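Local coordinates for probable sugar ABC transporter, sugar-binding protein (Streptococcus pneumoniae, PDB 2W7Y) that binds the blood group A-trisaccharide as a solute-binding protein and probably delivers such glycans to a sugar ABC transporter, at residues L371-A374 and I375-K379; D390-G393 and G394-T398. All blocks are in the same frame, centred on the assembly; numbering follows the deposited sequence.

Contact 1: residues L371-A374 and I375-K379; sequences LGQA and ITQVK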
loop_
_atom_site.group_PDB
_atom_site.type_symbol
_atom_site.label_atom_id
_atom_site.label_comp_id
_atom_site.label_asym_id
_atom_site.label_seq_id
_atom_site.Cartn_x
_atom_site.Cartn_y
_atom_site.Cartn_z
ATOM N N LEU A 371 -9.586 13.154 -2.179
ATOM C CA LEU A 371 -8.800 12.173 -2.928
ATOM C C LEU A 371 -7.766 12.891 -3.785
ATOM O O LEU A 371 -6.576 12.583 -3.718
ATOM C CB LEU A 371 -9.699 11.328 -3.832
ATOM C CG LEU A 371 -9.417 9.843 -4.098
ATOM C CD1 LEU A 371 -10.111 9.439 -5.387
ATOM C CD2 LEU A 371 -7.950 9.460 -4.133
ATOM N N GLY A 372 -8.233 13.849 -4.580
ATOM C CA GLY A 372 -7.370 14.676 -5.417
ATOM C C GLY A 372 -6.388 15.496 -4.606
ATOM O O GLY A 372 -5.254 15.711 -5.035
ATOM N N GLN A 373 -6.828 15.950 -3.432
ATOM C CA GLN A 373 -5.976 16.690 -2.501
ATOM C C GLN A 373 -4.866 15.800 -1.955
ATOM O O GLN A 373 -3.704 16.203 -1.909
ATOM C CB GLN A 373 -6.803 17.272 -1.344
ATOM C CG GLN A 373 -6.049 18.321 -0.530
ATOM C CD GLN A 373 -6.632 18.572 0.854
ATOM O OE1 GLN A 373 -7.760 18.173 1.163
ATOM N NE2 GLN A 373 -5.859 19.246 1.697
ATOM N N ALA A 374 -5.234 14.585 -1.555
ATOM C CA ALA A 374 -4.285 13.602 -1.038
ATOM C C ALA A 374 -3.260 13.174 -2.093
ATOM O O ALA A 374 -2.071 13.054 -1.791
ATOM C CB ALA A 374 -5.027 12.394 -0.474
ATOM N N ILE A 375 -3.719 12.955 -3.323
ATOM C CA ILE A 375 -2.817 12.601 -4.431
ATOM C C ILE A 375 -1.827 13.732 -4.761
ATOM O O ILE A 375 -0.631 13.481 -4.913
ATOM C CB ILE A 375 -3.595 12.145 -5.702
ATOM C CG1 ILE A 375 -4.355 10.839 -5.430
ATOM C CG2 ILE A 375 -2.641 11.958 -6.882
ATOM C CD1 ILE A 375 -5.396 10.495 -6.489
ATOM N N THR A 376 -2.331 14.965 -4.851
ATOM C CA THR A 376 -1.503 16.147 -5.142
ATOM C C THR A 376 -0.382 16.354 -4.110
ATOM O O THR A 376 0.720 16.776 -4.466
ATOM C CB THR A 376 -2.374 17.431 -5.303
ATOM O OG1 THR A 376 -3.210 17.293 -6.458
ATOM C CG2 THR A 376 -1.527 18.688 -5.476
ATOM N N GLN A 377 -0.664 16.043 -2.845
ATOM C CA GLN A 377 0.340 16.130 -1.781
ATOM C C GLN A 377 1.519 15.181 -2.000
ATOM O O GLN A 377 2.672 15.581 -1.826
ATOM C CB GLN A 377 -0.292 15.866 -0.417
ATOM C CG GLN A 377 -1.163 17.001 0.100
ATOM C CD GLN A 377 -1.795 16.668 1.431
ATOM O OE1 GLN A 377 -1.775 15.517 1.864
ATOM N NE2 GLN A 377 -2.357 17.674 2.091
ATOM N N VAL A 378 1.217 13.937 -2.380
ATOM C CA VAL A 378 2.228 12.912 -2.639
ATOM C C VAL A 378 3.014 13.244 -3.909
ATOM O O VAL A 378 4.239 13.089 -3.949
ATOM C CB VAL A 378 1.602 11.491 -2.746
ATOM C CG1 VAL A 378 2.660 10.447 -3.098
ATOM C CG2 VAL A 378 0.887 11.111 -1.455
ATOM N N LYS A 379 2.304 13.713 -4.935
ATOM C CA LYS A 379 2.919 14.136 -6.200
ATOM C C LYS A 379 3.861 15.332 -6.039
ATOM O O LYS A 379 4.753 15.539 -6.867
ATOM C CB LYS A 379 1.841 14.468 -7.237
ATOM C CG LYS A 379 1.168 13.256 -7.865
ATOM C CD LYS A 379 0.135 13.684 -8.900
ATOM C CE LYS A 379 -0.355 12.509 -9.741
ATOM N NZ LYS A 379 0.746 11.893 -10.547
HETATM O O HOH W 1 -1.174 12.766 1.076
#
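L371, G372, Q373 and A374 face I375, T376, Q377 and V378 across one turn of helix 366-379, where i to i+4 bonds run from I375 N to L371 O (2.9 Å), T376 N to G372 O and Q377 N to Q373 O, and a weak one from V378 N to A374 O. On the buried side L371 and I375 lie alongside each other, pointing the same way, and their methyl ends meet at CD2 of L371 and CD1 of I375, 3.6 Å apart. I375 sets CG1 beside its own backbone N (chi1 -65°), which also brings CG1 to 3.3 Å from L371 O. F342 of helix 335-343 and V281 touch both side chains. On the polar flank the extended chains of Q373 and Q377 pass each other with their amide planes 71° apart; the approach, NE2 of Q373 to NE2 of Q377 at 3.9 Å, is mere contact. Q377 NE2 instead donates to P295 O of strand 293-296, while Q377 OE1 lies 2.9 Å from a water that also reaches A374 O, the carbonyl with the weak helical bond, at 3.0 Å. The turn therefore has an apolar strip turned to helix 335-343, and a glutamine whose amide N is held by P295 O and whose amide O has a water within hydrogen-bonding distance, which together probably limit its rotation.

Contact 2: residues D390-G393 and G394-T398; sequences DVWG and GDVHT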
loop_
_atom_site.group_PDB
_atom_site.type_symbol
_atom_site.label_atom_id
_atom_site.label_comp_id
_atom_site.label_asym_id
_atom_site.label_seq_id
_atom_site.Cartn_x
_atom_site.Cartn_y
_atom_site.Cartn_z
ATOM N N ASP A 390 7.580 -3.723 -1.897
ATOM C CA ASP A 390 7.853 -3.737 -3.338
ATOM C C ASP A 390 9.317 -4.008 -3.649
ATOM O O ASP A 390 9.643 -4.812 -4.528
ATOM C CB ASP A 390 7.430 -2.409 -3.981
ATOM C CG ASP A 390 5.950 -2.367 -4.336
ATOM O OD1 ASP A 390 5.512 -1.344 -4.903
ATOM O OD2 ASP A 390 5.225 -3.349 -4.061
ATOM N N VAL A 391 10.190 -3.337 -2.911
ATOM C CA VAL A 391 11.613 -3.329 -3.210
ATOM C C VAL A 391 12.383 -4.438 -2.464
ATOM O O VAL A 391 13.345 -4.995 -2.998
ATOM C CB VAL A 391 12.219 -1.898 -2.995
ATOM C CG1 VAL A 391 12.141 -1.461 -1.523
ATOM C CG2 VAL A 391 13.640 -1.805 -3.532
ATOM N N TRP A 392 11.944 -4.773 -1.249
ATOM C CA TRP A 392 12.637 -5.785 -0.445
ATOM C C TRP A 392 11.868 -7.103 -0.290
ATOM O O TRP A 392 12.411 -8.088 0.220
ATOM C CB TRP A 392 13.043 -5.228 0.930
ATOM C CG TRP A 392 13.937 -4.001 0.892
ATOM C CD1 TRP A 392 14.690 -3.555 -0.161
ATOM C CD2 TRP A 392 14.182 -3.089 1.972
ATOM N NE1 TRP A 392 15.372 -2.413 0.190
ATOM C CE2 TRP A 392 15.082 -2.108 1.494
ATOM C CE3 TRP A 392 13.726 -3.002 3.295
ATOM C CZ2 TRP A 392 15.531 -1.052 2.297
ATOM C CZ3 TRP A 392 14.175 -1.951 4.090
ATOM C CH2 TRP A 392 15.066 -0.990 3.583
ATOM N N GLY A 393 10.613 -7.122 -0.732
ATOM C CA GLY A 393 9.813 -8.344 -0.722
ATOM C C GLY A 393 8.900 -8.474 0.479
ATOM O O GLY A 393 9.071 -7.768 1.474
ATOM N N GLY A 394 7.946 -9.399 0.383
ATOM C CA GLY A 394 6.926 -9.604 1.413
ATOM C C GLY A 394 7.421 -10.128 2.752
ATOM O O GLY A 394 6.847 -9.804 3.795
ATOM N N ASP A 395 8.479 -10.939 2.722
ATOM C CA ASP A 395 9.063 -11.514 3.936
ATOM C C ASP A 395 9.739 -10.470 4.820
ATOM O O ASP A 395 9.620 -10.522 6.046
ATOM C CB ASP A 395 10.058 -12.629 3.591
ATOM C CG ASP A 395 9.377 -13.904 3.122
ATOM O OD1 ASP A 395 8.162 -14.070 3.357
ATOM O OD2 ASP A 395 10.066 -14.751 2.520
ATOM N N VAL A 396 10.456 -9.541 4.193
ATOM C CA VAL A 396 11.142 -8.457 4.901
ATOM C C VAL A 396 10.103 -7.508 5.503
ATOM O O VAL A 396 10.210 -7.116 6.665
ATOM C CB VAL A 396 12.149 -7.717 3.967
ATOM C CG1 VAL A 396 12.660 -6.427 4.591
ATOM C CG2 VAL A 396 13.319 -8.633 3.618
ATOM N N HIS A 397 9.093 -7.174 4.701
ATOM C CA HIS A 397 7.909 -6.415 5.129
ATOM C C HIS A 397 7.314 -6.959 6.445
ATOM O O HIS A 397 7.248 -6.237 7.445
ATOM C CB HIS A 397 6.891 -6.432 3.978
ATOM C CG HIS A 397 5.568 -5.808 4.295
ATOM N ND1 HIS A 397 5.362 -4.446 4.281
ATOM C CD2 HIS A 397 4.368 -6.366 4.580
ATOM C CE1 HIS A 397 4.099 -4.190 4.570
ATOM N NE2 HIS A 397 3.473 -5.338 4.750
ATOM N N THR A 398 6.930 -8.239 6.438
ATOM C CA THR A 398 6.320 -8.920 7.589
ATOM C C THR A 398 7.239 -8.981 8.821
ATOM O O THR A 398 6.792 -8.742 9.948
ATOM C CB THR A 398 5.840 -10.348 7.201
ATOM O OG1 THR A 398 4.893 -10.264 6.128
ATOM C CG2 THR A 398 5.183 -11.060 8.386
HETATM O O HOH W 2 11.504 -10.558 1.382
#
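W392 and V396 meet across a helix-to-helix junction, where G393 follows helix 388-392 and is at once the N-cap of helix 394-406. The tryptophan can be followed outward. Its CB lies 3.9 Å from V396 CG1; CG is set beside the backbone N (chi1 -58°), and the ring then runs obliquely past the valine, with CE3 as its point of contact, 3.8 Å from the same CG1. Beyond that the indole leaves the junction: the side chain also packs on F211 and L215 of helix 207-215 and on L225 and L229, and NE1 donates to L224 O, which anchors the buried ring at its polar end. V396 spreads its two methyls over different targets, CG1 on the tryptophan side chain and CG2 at 3.6 Å from W392 O. G393 turns the chain with a positive phi of 97°, a backbone conformation open in practice to glycine, which has no CB to strike W392 O. Its own carbonyl starts the hydrogen bonding of the new helix, accepting from H397 N in a nearly straight bond (3.3 Å, 170° at the hydrogen). H397, whose side chain lies about 5 Å from the bound N-acetylgalactosamine, thus sits in the first turn of this helix. A water bridges the junction, donating to W392 O at 2.9 Å and accepting from V396 N. One residue further along, T398 grips G394 O twice, its N and its OG1 each 3.1 Å away and approaching from opposite faces of the carbonyl plane.

Contact 1 precedes contact 2 along the chain: helix 366-379 ends with the residues of contact 1, strand 383-385 follows, and then helices 388-392 and 394-406 meet in contact 2. The centres are 25 Å apart, the nearest atoms about 12 Å, and the two lie on opposite sides of the chain's centre without touching. V378 of contact 1 packs on strand 302-306 of a mixed sheet, and strand 383-385, paired in parallel with it, leads on into the helices of contact 2. Both contacts lie near the bound trisaccharide: the side chain of L371 is about 8 Å from the galactose, and contact 2 comes closer, through H397.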